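Local coordinates for ThiJ/PfpI family protein (PDB 3EWN) that is of unknown function but belongs to the ThiJ/PfpI (DJ-1/PfpI) family, whose fold is related to that of class I glutamine amidotransferases, at residues Trp20-Val30 with Phe46-Val57; Gly93-Ser102 with Phe233-Ala241. All blocks are in the same frame, centred on the assembly; numbering follows the deposited sequence.

Contact 1: Trp20-Val30 with Phe46-Val57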
ATOM      1  N   TRP A  20       5.891  11.247  21.101  1.00 12.44           N
ATOM      2  CA  TRP A  20       6.780  10.561  20.167  1.00 12.54           C
ATOM      3  C   TRP A  20       6.898   9.064  20.419  1.00 13.10           C
ATOM      4  O   TRP A  20       6.874   8.271  19.476  1.00 12.35           O
ATOM      5  CB  TRP A  20       8.175  11.197  20.205  1.00 13.02           C
ATOM      6  CG  TRP A  20       8.170  12.620  19.750  1.00 14.12           C
ATOM      7  CD1 TRP A  20       8.476  13.726  20.492  1.00 16.51           C
ATOM      8  CD2 TRP A  20       7.771  13.099  18.462  1.00 14.77           C
ATOM      9  NE1 TRP A  20       8.285  14.866  19.745  1.00 15.43           N
ATOM     10  CE2 TRP A  20       7.854  14.508  18.495  1.00 16.43           C
ATOM     11  CE3 TRP A  20       7.348  12.471  17.281  1.00 16.42           C
ATOM     12  CZ2 TRP A  20       7.527  15.302  17.392  1.00 17.48           C
ATOM     13  CZ3 TRP A  20       7.022  13.261  16.186  1.00 17.05           C
ATOM     14  CH2 TRP A  20       7.112  14.664  16.250  1.00 18.10           C
HETATM   15  N   MSE A  21       7.029   8.686  21.687  1.00 13.24           N
HETATM   16  CA  MSE A  21       7.162   7.281  22.063  1.00 15.59           C
HETATM   17  C   MSE A  21       5.851   6.635  22.479  1.00 14.73           C
HETATM   18  O   MSE A  21       4.973   7.275  23.055  1.00 15.39           O
HETATM   19  CB  MSE A  21       8.171   7.118  23.206  1.00 20.28           C
HETATM   20  CG  MSE A  21       9.627   7.037  22.786  1.00 27.14           C
HETATM   21 SE   MSE A  21       9.980   5.522  21.636  1.00 38.66          SE
HETATM   22  CE  MSE A  21       9.278   4.142  22.728  1.00 29.24           C
ATOM     23  N   GLY A  22       5.737   5.346  22.177  1.00 13.45           N
ATOM     24  CA  GLY A  22       4.549   4.592  22.522  1.00 14.33           C
ATOM     25  C   GLY A  22       4.932   3.143  22.742  1.00 14.46           C
ATOM     26  O   GLY A  22       6.085   2.769  22.532  1.00 15.30           O
ATOM     27  N   ASP A  23       3.976   2.320  23.157  1.00 15.10           N
ATOM     28  CA  ASP A  23       4.256   0.910  23.408  1.00 16.16           C
ATOM     29  C   ASP A  23       3.111   0.028  22.921  1.00 13.92           C
ATOM     30  O   ASP A  23       2.825  -1.016  23.508  1.00 13.66           O
ATOM     31  CB  ASP A  23       4.479   0.692  24.904  1.00 21.77           C
ATOM     32  CG  ASP A  23       3.214   0.894  25.718  1.00 27.05           C
ATOM     33  OD1 ASP A  23       2.442   1.826  25.408  1.00 30.91           O
ATOM     34  OD2 ASP A  23       2.995   0.124  26.676  1.00 32.68           O
ATOM     35  N   GLU A  24       2.467   0.448  21.836  1.00 10.32           N
ATOM     36  CA  GLU A  24       1.344  -0.302  21.289  1.00 10.42           C
ATOM     37  C   GLU A  24       1.720  -1.695  20.792  1.00  9.50           C
ATOM     38  O   GLU A  24       2.812  -1.913  20.265  1.00 10.75           O
ATOM     39  CB  GLU A  24       0.692   0.472  20.133  1.00  8.42           C
ATOM     40  CG  GLU A  24       0.117   1.828  20.524  1.00  9.64           C
ATOM     41  CD  GLU A  24       1.102   2.970  20.343  1.00  9.50           C
ATOM     42  OE1 GLU A  24       2.310   2.715  20.143  1.00 10.35           O
ATOM     43  OE2 GLU A  24       0.661   4.137  20.406  1.00 11.79           O
ATOM     44  N   GLN A  25       0.796  -2.631  20.971  1.00  8.73           N
ATOM     45  CA  GLN A  25       0.961  -4.009  20.519  1.00  9.55           C
ATOM     46  C   GLN A  25      -0.087  -4.133  19.424  1.00  8.41           C
ATOM     47  O   GLN A  25      -1.281  -4.118  19.707  1.00  8.38           O
ATOM     48  CB  GLN A  25       0.649  -4.989  21.649  1.00 12.65           C
ATOM     49  CG  GLN A  25       1.549  -4.839  22.864  1.00 19.00           C
ATOM     50  CD  GLN A  25       3.005  -5.074  22.535  1.00 21.55           C
ATOM     51  OE1 GLN A  25       3.357  -6.074  21.910  1.00 24.64           O
ATOM     52  NE2 GLN A  25       3.867  -4.152  22.960  1.00 24.73           N
ATOM     53  N   ILE A  26       0.365  -4.265  18.184  1.00  8.24           N
ATOM     54  CA  ILE A  26      -0.536  -4.321  17.041  1.00  8.46           C
ATOM     55  C   ILE A  26      -0.438  -5.630  16.272  1.00  8.35           C
ATOM     56  O   ILE A  26       0.620  -5.964  15.738  1.00  8.43           O
ATOM     57  CB  ILE A  26      -0.226  -3.138  16.086  1.00  8.68           C
ATOM     58  CG1 ILE A  26      -0.402  -1.817  16.841  1.00  9.68           C
ATOM     59  CG2 ILE A  26      -1.120  -3.189  14.861  1.00  9.00           C
ATOM     60  CD1 ILE A  26       0.181  -0.603  16.136  1.00  9.20           C
ATOM     61  N   ALA A  27      -1.544  -6.368  16.214  1.00  8.11           N
ATOM     62  CA  ALA A  27      -1.565  -7.635  15.491  1.00  7.61           C
ATOM     63  C   ALA A  27      -2.343  -7.487  14.187  1.00  9.33           C
ATOM     64  O   ALA A  27      -3.511  -7.096  14.191  1.00  7.63           O
ATOM     65  CB  ALA A  27      -2.195  -8.728  16.354  1.00  8.46           C
HETATM   66  N   MSE A  28      -1.687  -7.810  13.075  1.00  7.90           N
HETATM   67  CA  MSE A  28      -2.307  -7.717  11.760  1.00  7.16           C
HETATM   68  C   MSE A  28      -2.383  -9.101  11.127  1.00  6.71           C
HETATM   69  O   MSE A  28      -1.364  -9.718  10.828  1.00  6.97           O
HETATM   70  CB  MSE A  28      -1.495  -6.764  10.879  1.00  7.67           C
HETATM   71  CG  MSE A  28      -1.274  -5.388  11.527  1.00  8.55           C
HETATM   72 SE   MSE A  28      -0.302  -4.117  10.453  1.00 15.39          SE
HETATM   73  CE  MSE A  28      -1.744  -3.429   9.408  1.00  7.28           C
ATOM     74  N   LEU A  29      -3.604  -9.586  10.938  1.00  5.67           N
ATOM     75  CA  LEU A  29      -3.826 -10.895  10.348  1.00  5.84           C
ATOM     76  C   LEU A  29      -3.500 -10.902   8.860  1.00  6.94           C
ATOM     77  O   LEU A  29      -3.796  -9.943   8.151  1.00  7.75           O
ATOM     78  CB  LEU A  29      -5.290 -11.308  10.536  1.00  6.87           C
ATOM     79  CG  LEU A  29      -5.737 -12.618   9.883  1.00  4.95           C
ATOM     80  CD1 LEU A  29      -5.180 -13.802  10.660  1.00  7.21           C
ATOM     81  CD2 LEU A  29      -7.265 -12.676   9.857  1.00  7.32           C
ATOM     82  N   VAL A  30      -2.867 -11.977   8.399  1.00  6.97           N
ATOM     83  CA  VAL A  30      -2.569 -12.136   6.978  1.00  6.21           C
ATOM     84  C   VAL A  30      -2.980 -13.558   6.631  1.00  7.07           C
ATOM     85  O   VAL A  30      -2.962 -14.435   7.489  1.00  7.07           O
ATOM     86  CB  VAL A  30      -1.065 -11.925   6.626  1.00  7.14           C
ATOM     87  CG1 VAL A  30      -0.667 -10.489   6.912  1.00  6.04           C
ATOM     88  CG2 VAL A  30      -0.183 -12.913   7.384  1.00  7.54           C
ATOM     89  N   PHE A  46       0.623   2.477  10.704  1.00  7.16           N
ATOM     90  CA  PHE A  46       0.973   1.893  11.998  1.00  7.88           C
ATOM     91  C   PHE A  46       2.487   1.819  12.148  1.00  8.71           C
ATOM     92  O   PHE A  46       3.029   1.957  13.250  1.00  8.40           O
ATOM     93  CB  PHE A  46       0.401   0.479  12.142  1.00  8.44           C
ATOM     94  CG  PHE A  46      -1.083   0.434  12.358  1.00  8.77           C
ATOM     95  CD1 PHE A  46      -1.688   1.263  13.295  1.00 10.02           C
ATOM     96  CD2 PHE A  46      -1.872  -0.471  11.657  1.00  8.88           C
ATOM     97  CE1 PHE A  46      -3.057   1.188  13.534  1.00 12.04           C
ATOM     98  CE2 PHE A  46      -3.245  -0.553  11.891  1.00 10.71           C
ATOM     99  CZ  PHE A  46      -3.836   0.280  12.833  1.00 10.72           C
ATOM    100  N   GLY A  47       3.163   1.599  11.027  1.00  9.66           N
ATOM    101  CA  GLY A  47       4.611   1.497  11.040  1.00  9.35           C
ATOM    102  C   GLY A  47       5.301   2.794  11.417  1.00 10.46           C
ATOM    103  O   GLY A  47       6.482   2.788  11.759  1.00 12.15           O
ATOM    104  N   SER A  48       4.570   3.904  11.366  1.00  9.44           N
ATOM    105  CA  SER A  48       5.140   5.206  11.706  1.00  8.96           C
ATOM    106  C   SER A  48       5.216   5.429  13.215  1.00  9.07           C
ATOM    107  O   SER A  48       5.878   6.354  13.672  1.00 10.17           O
ATOM    108  CB  SER A  48       4.308   6.332  11.090  1.00  9.36           C
ATOM    109  OG  SER A  48       3.127   6.550  11.845  1.00 12.55           O
ATOM    110  N   LEU A  49       4.538   4.580  13.980  1.00  9.19           N
ATOM    111  CA  LEU A  49       4.507   4.693  15.434  1.00  8.73           C
ATOM    112  C   LEU A  49       5.802   4.230  16.111  1.00 10.50           C
ATOM    113  O   LEU A  49       6.103   3.039  16.131  1.00 10.53           O
ATOM    114  CB  LEU A  49       3.322   3.878  15.970  1.00  8.90           C
ATOM    115  CG  LEU A  49       1.938   4.305  15.465  1.00  8.96           C
ATOM    116  CD1 LEU A  49       0.906   3.240  15.810  1.00  8.75           C
ATOM    117  CD2 LEU A  49       1.560   5.645  16.089  1.00 10.32           C
HETATM  118  N   MSE A  50       6.562   5.171  16.671  1.00 11.63           N
HETATM  119  CA  MSE A  50       7.816   4.842  17.351  1.00 12.67           C
HETATM  120  C   MSE A  50       7.552   4.062  18.637  1.00 11.49           C
HETATM  121  O   MSE A  50       6.741   4.478  19.463  1.00 10.46           O
HETATM  122  CB  MSE A  50       8.585   6.122  17.699  1.00 15.94           C
HETATM  123  CG  MSE A  50       9.144   6.877  16.509  1.00 19.81           C
HETATM  124 SE   MSE A  50       9.754   8.663  16.995  1.00 32.82          SE
HETATM  125  CE  MSE A  50      11.274   8.142  18.045  1.00 27.54           C
ATOM    126  N   GLY A  51       8.232   2.930  18.803  1.00 11.03           N
ATOM    127  CA  GLY A  51       8.062   2.132  20.006  1.00 11.63           C
ATOM    128  C   GLY A  51       7.019   1.034  19.906  1.00 11.43           C
ATOM    129  O   GLY A  51       7.000   0.114  20.726  1.00 12.57           O
ATOM    130  N   ALA A  52       6.150   1.125  18.906  1.00 10.68           N
ATOM    131  CA  ALA A  52       5.104   0.134  18.729  1.00  9.57           C
ATOM    132  C   ALA A  52       5.670  -1.150  18.154  1.00 10.61           C
ATOM    133  O   ALA A  52       6.658  -1.134  17.413  1.00 12.32           O
ATOM    134  CB  ALA A  52       4.016   0.678  17.811  1.00 10.46           C
ATOM    135  N   LYS A  53       5.041  -2.263  18.515  1.00  9.95           N
ATOM    136  CA  LYS A  53       5.446  -3.569  18.022  1.00 10.71           C
ATOM    137  C   LYS A  53       4.324  -4.107  17.148  1.00 10.07           C
ATOM    138  O   LYS A  53       3.189  -4.246  17.596  1.00 10.64           O
ATOM    139  CB  LYS A  53       5.705  -4.523  19.189  1.00 13.12           C
ATOM    140  CG  LYS A  53       6.864  -4.087  20.072  1.00 16.24           C
ATOM    141  CD  LYS A  53       7.109  -5.075  21.192  1.00 20.79           C
ATOM    142  CE  LYS A  53       8.288  -4.638  22.051  1.00 23.76           C
ATOM    143  NZ  LYS A  53       8.614  -5.658  23.085  1.00 25.55           N
ATOM    144  N   ILE A  54       4.643  -4.391  15.890  1.00  9.23           N
ATOM    145  CA  ILE A  54       3.651  -4.915  14.955  1.00  9.18           C
ATOM    146  C   ILE A  54       3.879  -6.402  14.712  1.00  9.58           C
ATOM    147  O   ILE A  54       5.004  -6.831  14.444  1.00 10.72           O
ATOM    148  CB  ILE A  54       3.723  -4.187  13.595  1.00  9.49           C
ATOM    149  CG1 ILE A  54       3.427  -2.699  13.783  1.00  9.98           C
ATOM    150  CG2 ILE A  54       2.719  -4.801  12.622  1.00 10.20           C
ATOM    151  CD1 ILE A  54       3.643  -1.870  12.529  1.00  9.29           C
ATOM    152  N   TYR A  55       2.813  -7.186  14.814  1.00  8.76           N
ATOM    153  CA  TYR A  55       2.895  -8.623  14.589  1.00  9.05           C
ATOM    154  C   TYR A  55       2.101  -8.988  13.337  1.00  8.77           C
ATOM    155  O   TYR A  55       0.926  -8.639  13.223  1.00  7.94           O
ATOM    156  CB  TYR A  55       2.318  -9.372  15.791  1.00  9.62           C
ATOM    157  CG  TYR A  55       2.961  -9.000  17.106  1.00 11.34           C
ATOM    158  CD1 TYR A  55       4.138  -9.613  17.527  1.00 11.98           C
ATOM    159  CD2 TYR A  55       2.409  -8.007  17.914  1.00 12.56           C
ATOM    160  CE1 TYR A  55       4.756  -9.246  18.727  1.00 12.55           C
ATOM    161  CE2 TYR A  55       3.020  -7.630  19.115  1.00 13.00           C
ATOM    162  CZ  TYR A  55       4.191  -8.255  19.512  1.00 13.08           C
ATOM    163  OH  TYR A  55       4.801  -7.887  20.691  1.00 14.29           O
ATOM    164  N   ILE A  56       2.751  -9.666  12.394  1.00  9.11           N
ATOM    165  CA  ILE A  56       2.092 -10.108  11.167  1.00  8.03           C
ATOM    166  C   ILE A  56       1.696 -11.545  11.491  1.00  8.24           C
ATOM    167  O   ILE A  56       2.515 -12.458  11.418  1.00  8.34           O
ATOM    168  CB  ILE A  56       3.066 -10.055   9.973  1.00  8.43           C
ATOM    169  CG1 ILE A  56       3.671  -8.651   9.869  1.00  8.99           C
ATOM    170  CG2 ILE A  56       2.341 -10.402   8.679  1.00  8.03           C
ATOM    171  CD1 ILE A  56       2.636  -7.526   9.726  1.00 10.46           C
ATOM    172  N   VAL A  57       0.430 -11.726  11.864  1.00  8.10           N
ATOM    173  CA  VAL A  57      -0.086 -13.020  12.298  1.00  7.78           C
ATOM    174  C   VAL A  57      -0.796 -13.874  11.261  1.00  8.42           C
ATOM    175  O   VAL A  57      -1.648 -13.390  10.520  1.00  8.51           O
ATOM    176  CB  VAL A  57      -1.057 -12.824  13.478  1.00  8.73           C
ATOM    177  CG1 VAL A  57      -1.395 -14.162  14.107  1.00  7.80           C
ATOM    178  CG2 VAL A  57      -0.446 -11.884  14.497  1.00  8.93           C
TER
HETATM  179  O   HOH W   1       5.403  -1.707  21.996  1.00 32.21           O

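Contact 2: Gly93-Ser102 with Phe233-Ala241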
ATOM      1  N   GLY A  93      -9.956  -9.041   0.847  1.00  7.24           N
ATOM      2  CA  GLY A  93      -9.626  -9.833  -0.325  1.00  7.77           C
ATOM      3  C   GLY A  93     -10.939 -10.443  -0.785  1.00  8.23           C
ATOM      4  O   GLY A  93     -11.999  -9.908  -0.463  1.00  9.23           O
ATOM      5  N   THR A  94     -10.902 -11.551  -1.522  1.00  8.66           N
ATOM      6  CA  THR A  94     -12.149 -12.166  -1.975  1.00  9.69           C
ATOM      7  C   THR A  94     -12.269 -13.617  -1.515  1.00  9.74           C
ATOM      8  O   THR A  94     -12.617 -13.873  -0.362  1.00  9.10           O
ATOM      9  CB  THR A  94     -12.282 -12.090  -3.510  1.00 12.03           C
ATOM     10  OG1 THR A  94     -11.135 -12.682  -4.124  1.00 16.40           O
ATOM     11  CG2 THR A  94     -12.390 -10.641  -3.955  1.00 14.38           C
ATOM     12  N   ASP A  95     -11.983 -14.568  -2.401  1.00 10.43           N
ATOM     13  CA  ASP A  95     -12.076 -15.976  -2.022  1.00  9.62           C
ATOM     14  C   ASP A  95     -11.180 -16.295  -0.828  1.00  9.65           C
ATOM     15  O   ASP A  95     -11.529 -17.127   0.011  1.00  9.43           O
ATOM     16  CB  ASP A  95     -11.715 -16.890  -3.199  1.00 12.76           C
ATOM     17  CG  ASP A  95     -12.823 -16.967  -4.243  1.00 15.71           C
ATOM     18  OD1 ASP A  95     -13.981 -16.640  -3.912  1.00 19.74           O
ATOM     19  OD2 ASP A  95     -12.537 -17.370  -5.389  1.00 19.11           O
ATOM     20  N   GLY A  96     -10.028 -15.631  -0.751  1.00  9.17           N
ATOM     21  CA  GLY A  96      -9.122 -15.866   0.359  1.00  8.62           C
ATOM     22  C   GLY A  96      -9.717 -15.391   1.672  1.00  8.78           C
ATOM     23  O   GLY A  96      -9.478 -15.978   2.728  1.00  8.15           O
ATOM     24  N   THR A  97     -10.496 -14.318   1.594  1.00  8.15           N
ATOM     25  CA  THR A  97     -11.150 -13.729   2.756  1.00  7.06           C
ATOM     26  C   THR A  97     -12.307 -14.609   3.228  1.00  8.56           C
ATOM     27  O   THR A  97     -12.538 -14.759   4.430  1.00  9.54           O
ATOM     28  CB  THR A  97     -11.697 -12.337   2.413  1.00  6.99           C
ATOM     29  OG1 THR A  97     -10.622 -11.506   1.953  1.00  8.34           O
ATOM     30  CG2 THR A  97     -12.360 -11.703   3.635  1.00  7.85           C
ATOM     31  N   LEU A  98     -13.042 -15.178   2.276  1.00  8.67           N
ATOM     32  CA  LEU A  98     -14.158 -16.053   2.607  1.00  9.04           C
ATOM     33  C   LEU A  98     -13.599 -17.299   3.285  1.00 10.08           C
ATOM     34  O   LEU A  98     -14.184 -17.821   4.235  1.00 10.22           O
ATOM     35  CB  LEU A  98     -14.923 -16.436   1.336  1.00  9.89           C
ATOM     36  CG  LEU A  98     -15.591 -15.268   0.600  1.00  9.37           C
ATOM     37  CD1 LEU A  98     -16.095 -15.735  -0.759  1.00 11.02           C
ATOM     38  CD2 LEU A  98     -16.743 -14.722   1.449  1.00 10.68           C
ATOM     39  N   ALA A  99     -12.462 -17.776   2.789  1.00  8.92           N
ATOM     40  CA  ALA A  99     -11.825 -18.953   3.365  1.00  8.89           C
ATOM     41  C   ALA A  99     -11.392 -18.642   4.795  1.00  9.98           C
ATOM     42  O   ALA A  99     -11.616 -19.433   5.707  1.00 10.49           O
ATOM     43  CB  ALA A  99     -10.616 -19.368   2.529  1.00 10.11           C
ATOM     44  N   ALA A 100     -10.769 -17.487   4.991  1.00  8.83           N
ATOM     45  CA  ALA A 100     -10.327 -17.098   6.326  1.00  9.34           C
ATOM     46  C   ALA A 100     -11.518 -16.935   7.276  1.00  9.21           C
ATOM     47  O   ALA A 100     -11.449 -17.335   8.439  1.00  9.92           O
ATOM     48  CB  ALA A 100      -9.528 -15.800   6.258  1.00  9.98           C
ATOM     49  N   ALA A 101     -12.606 -16.362   6.772  1.00  7.60           N
ATOM     50  CA  ALA A 101     -13.803 -16.137   7.578  1.00  9.50           C
ATOM     51  C   ALA A 101     -14.582 -17.421   7.846  1.00 10.78           C
ATOM     52  O   ALA A 101     -15.564 -17.405   8.587  1.00 11.58           O
ATOM     53  CB  ALA A 101     -14.710 -15.116   6.890  1.00  7.47           C
ATOM     54  N   SER A 102     -14.143 -18.523   7.242  1.00 11.40           N
ATOM     55  CA  SER A 102     -14.798 -19.821   7.417  1.00 13.07           C
ATOM     56  C   SER A 102     -13.878 -20.836   8.092  1.00 13.37           C
ATOM     57  O   SER A 102     -14.257 -21.991   8.299  1.00 15.44           O
ATOM     58  CB  SER A 102     -15.233 -20.381   6.058  1.00 13.84           C
ATOM     59  OG  SER A 102     -16.094 -19.483   5.393  1.00 19.41           O
ATOM     60  N   PHE A 233     -18.736 -12.807  -5.711  1.00 11.29           N
ATOM     61  CA  PHE A 233     -18.264 -12.531  -4.358  1.00  9.48           C
ATOM     62  C   PHE A 233     -19.409 -11.990  -3.500  1.00  9.53           C
ATOM     63  O   PHE A 233     -19.585 -12.406  -2.357  1.00 10.50           O
ATOM     64  CB  PHE A 233     -17.115 -11.519  -4.394  1.00  9.41           C
ATOM     65  CG  PHE A 233     -16.582 -11.152  -3.034  1.00  8.58           C
ATOM     66  CD1 PHE A 233     -15.992 -12.114  -2.218  1.00  9.19           C
ATOM     67  CD2 PHE A 233     -16.659  -9.842  -2.574  1.00  9.95           C
ATOM     68  CE1 PHE A 233     -15.478 -11.773  -0.964  1.00 10.05           C
ATOM     69  CE2 PHE A 233     -16.148  -9.490  -1.326  1.00 10.39           C
ATOM     70  CZ  PHE A 233     -15.557 -10.459  -0.517  1.00 10.30           C
ATOM     71  N   THR A 234     -20.195 -11.071  -4.049  1.00  9.11           N
ATOM     72  CA  THR A 234     -21.312 -10.514  -3.295  1.00  9.06           C
ATOM     73  C   THR A 234     -22.242 -11.612  -2.800  1.00 10.19           C
ATOM     74  O   THR A 234     -22.645 -11.614  -1.636  1.00 10.19           O
ATOM     75  CB  THR A 234     -22.137  -9.533  -4.138  1.00  9.68           C
ATOM     76  OG1 THR A 234     -21.312  -8.426  -4.518  1.00  9.33           O
ATOM     77  CG2 THR A 234     -23.335  -9.020  -3.337  1.00  9.58           C
ATOM     78  N   LYS A 235     -22.590 -12.542  -3.684  1.00 10.54           N
ATOM     79  CA  LYS A 235     -23.473 -13.632  -3.298  1.00 11.78           C
ATOM     80  C   LYS A 235     -22.832 -14.550  -2.259  1.00 10.95           C
ATOM     81  O   LYS A 235     -23.491 -14.958  -1.305  1.00 11.93           O
ATOM     82  CB  LYS A 235     -23.909 -14.434  -4.530  1.00 16.08           C
ATOM     83  CG  LYS A 235     -24.904 -13.691  -5.418  1.00 23.62           C
ATOM     84  CD  LYS A 235     -25.447 -14.566  -6.544  1.00 27.45           C
ATOM     85  CE  LYS A 235     -24.411 -14.818  -7.631  1.00 30.01           C
ATOM     86  NZ  LYS A 235     -24.026 -13.570  -8.351  1.00 33.15           N
ATOM     87  N   LYS A 236     -21.551 -14.864  -2.428  1.00 10.18           N
ATOM     88  CA  LYS A 236     -20.856 -15.733  -1.476  1.00  9.82           C
ATOM     89  C   LYS A 236     -20.713 -15.062  -0.116  1.00  9.96           C
ATOM     90  O   LYS A 236     -20.723 -15.734   0.919  1.00 10.25           O
ATOM     91  CB  LYS A 236     -19.482 -16.132  -2.019  1.00 11.37           C
ATOM     92  CG  LYS A 236     -19.566 -17.111  -3.182  1.00 15.96           C
ATOM     93  CD  LYS A 236     -18.253 -17.218  -3.941  1.00 20.65           C
ATOM     94  CE  LYS A 236     -17.165 -17.864  -3.114  1.00 24.91           C
ATOM     95  NZ  LYS A 236     -15.981 -18.180  -3.962  1.00 24.74           N
ATOM     96  N   ALA A 237     -20.569 -13.737  -0.118  1.00  9.01           N
ATOM     97  CA  ALA A 237     -20.463 -12.993   1.132  1.00  8.91           C
ATOM     98  C   ALA A 237     -21.803 -13.088   1.852  1.00  9.81           C
ATOM     99  O   ALA A 237     -21.855 -13.365   3.046  1.00  8.44           O
ATOM    100  CB  ALA A 237     -20.115 -11.536   0.856  1.00  9.24           C
ATOM    101  N   ASP A 238     -22.893 -12.857   1.124  1.00 10.75           N
ATOM    102  CA  ASP A 238     -24.219 -12.946   1.727  1.00 11.50           C
ATOM    103  C   ASP A 238     -24.444 -14.346   2.293  1.00 11.04           C
ATOM    104  O   ASP A 238     -25.007 -14.498   3.374  1.00 12.64           O
ATOM    105  CB  ASP A 238     -25.315 -12.633   0.703  1.00 13.68           C
ATOM    106  CG  ASP A 238     -25.425 -11.148   0.395  1.00 18.34           C
ATOM    107  OD1 ASP A 238     -25.043 -10.325   1.255  1.00 18.77           O
ATOM    108  OD2 ASP A 238     -25.919 -10.805  -0.702  1.00 20.66           O
ATOM    109  N   ALA A 239     -24.005 -15.369   1.564  1.00 10.62           N
ATOM    110  CA  ALA A 239     -24.170 -16.747   2.019  1.00 11.79           C
ATOM    111  C   ALA A 239     -23.380 -16.977   3.304  1.00 12.26           C
ATOM    112  O   ALA A 239     -23.862 -17.619   4.239  1.00 12.80           O
ATOM    113  CB  ALA A 239     -23.707 -17.726   0.929  1.00 12.49           C
ATOM    114  N   LEU A 240     -22.160 -16.452   3.337  1.00 11.46           N
ATOM    115  CA  LEU A 240     -21.293 -16.583   4.501  1.00 13.15           C
ATOM    116  C   LEU A 240     -21.960 -15.963   5.727  1.00 13.33           C
ATOM    117  O   LEU A 240     -21.846 -16.478   6.839  1.00 13.35           O
ATOM    118  CB  LEU A 240     -19.960 -15.870   4.247  1.00 14.33           C
ATOM    119  CG  LEU A 240     -18.981 -15.807   5.421  1.00 14.86           C
ATOM    120  CD1 LEU A 240     -18.272 -17.142   5.562  1.00 17.92           C
ATOM    121  CD2 LEU A 240     -17.964 -14.696   5.190  1.00 15.30           C
ATOM    122  N   ALA A 241     -22.654 -14.850   5.515  1.00 13.59           N
ATOM    123  CA  ALA A 241     -23.319 -14.142   6.602  1.00 14.91           C
ATOM    124  C   ALA A 241     -24.648 -14.780   6.989  1.00 16.13           C
ATOM    125  O   ALA A 241     -25.367 -14.259   7.837  1.00 17.03           O
ATOM    126  CB  ALA A 241     -23.526 -12.683   6.222  1.00 12.85           C
TER

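Contact 1: Trp20-Val30 with Phe46-Val57
Gln25 keeps CG beside its backbone N and bends again at CB-CG (chi2 -61°), which folds its amide back over the neighbouring strand and brings OE1 to Tyr55. Tyr55 OH donates to Gln25 OE1 at 2.6 Å, close to the direction of the amide C=O; OE1 lies at the ring edge, in its plane, while amide and ring planes are 45° apart. On the opposite sheet face, Met28 (a selenomethionine) bends at chi3, 84°, which sets CE at the edge of the Phe46 ring, 3.7 Å from CD2, while SE, 5.4 Å from the ring centroid and oblique to it, makes the Met-aromatic contact. Ile26 sets CG2 over one face of that ring, offset toward the rim, while CD1 lies 3.9 Å from both Phe46 CD1 and Leu49 CD1. Five parallel bridges, Gln25-Lys53 to Leu29-Val57, identify the two strands of a beta-alpha-beta crossover whose helix, 36-46, ends at Phe46. Alternating bonds support this register, among them Ile26 N to Lys53 O (2.9 Å) and Met28 N to Tyr55 O (2.7 Å). Before the strands, a water donates to both Gly51 O (2.7 Å) and Glu24 O (3.1 Å), and Glu24 OE2 forms a salt bridge with Arg190.

Contact 2: Gly93-Ser102 with Phe233-Ala241
Leu98 of the short helix 95-100 is a knob in a hole on the last helix of the chain, 231-240, formed by Phe233, Lys236, Ala237 and Leu240. The two helix segments run almost parallel, 8° between their directions, with axes 10.8 Å apart at closest approach. Leu98 splits its branches in the hole: CD1 presses on the aliphatic part of Lys236, tightly at 3.4 Å from CE, whereas CD2 lies 3.9 Å from Leu240 CD2. Leu240 holds CG anti to its own backbone N (chi1 175°), and this sends CD2 on to Ala101 CB at 3.7 Å. At the start of the helix, Thr94 sets CG2 over the centre of the Phe233 ring, 4.3 Å from the centroid, a CH-pi contact. Lys236 crosses Asp95 at about a right angle and forms a salt bridge on the solvent-exposed side, NZ to OD1, read as 2.5 Å; the ammonium comes from above the carboxylate plane, 46° out of it, and a length this short should be treated with caution. At the far end Ser102 OG donates to Leu98 O at 2.8 Å, satisfying the hydroxyl within its own segment while it borders Leu240 CD1. A single leucine seated among four side chains of the neighbouring helix is a knob-into-hole contact, here joining helix 95-100, within the DJ-1/PfpI family region, to the C-terminal helix.

Contacts 1 and 2 lie on opposite sides of the chain's centre, with their own centres 27 Å apart, yet their nearest atoms come within about 5 Å without touching. The central sheet connects them: strand 25-29 of contact 1 also pairs with strand 87-90, which leads into segment 93-102. A side-chain link runs the same way, since Tyr31, just beyond contact 1, hydrogen-bonds Thr97 through its OH. Gly93 O meets Ser125 OG, next after the cysteine that follows strand 119-123 and is, as in relatives, probably the elbow nucleophile. It also hydrogen-bonds a glycerol, probably from the crystallisation liquor, about 3 Å from the Phe233 side chain. Contact 2 is therefore probably the one nearer any active-site pocket.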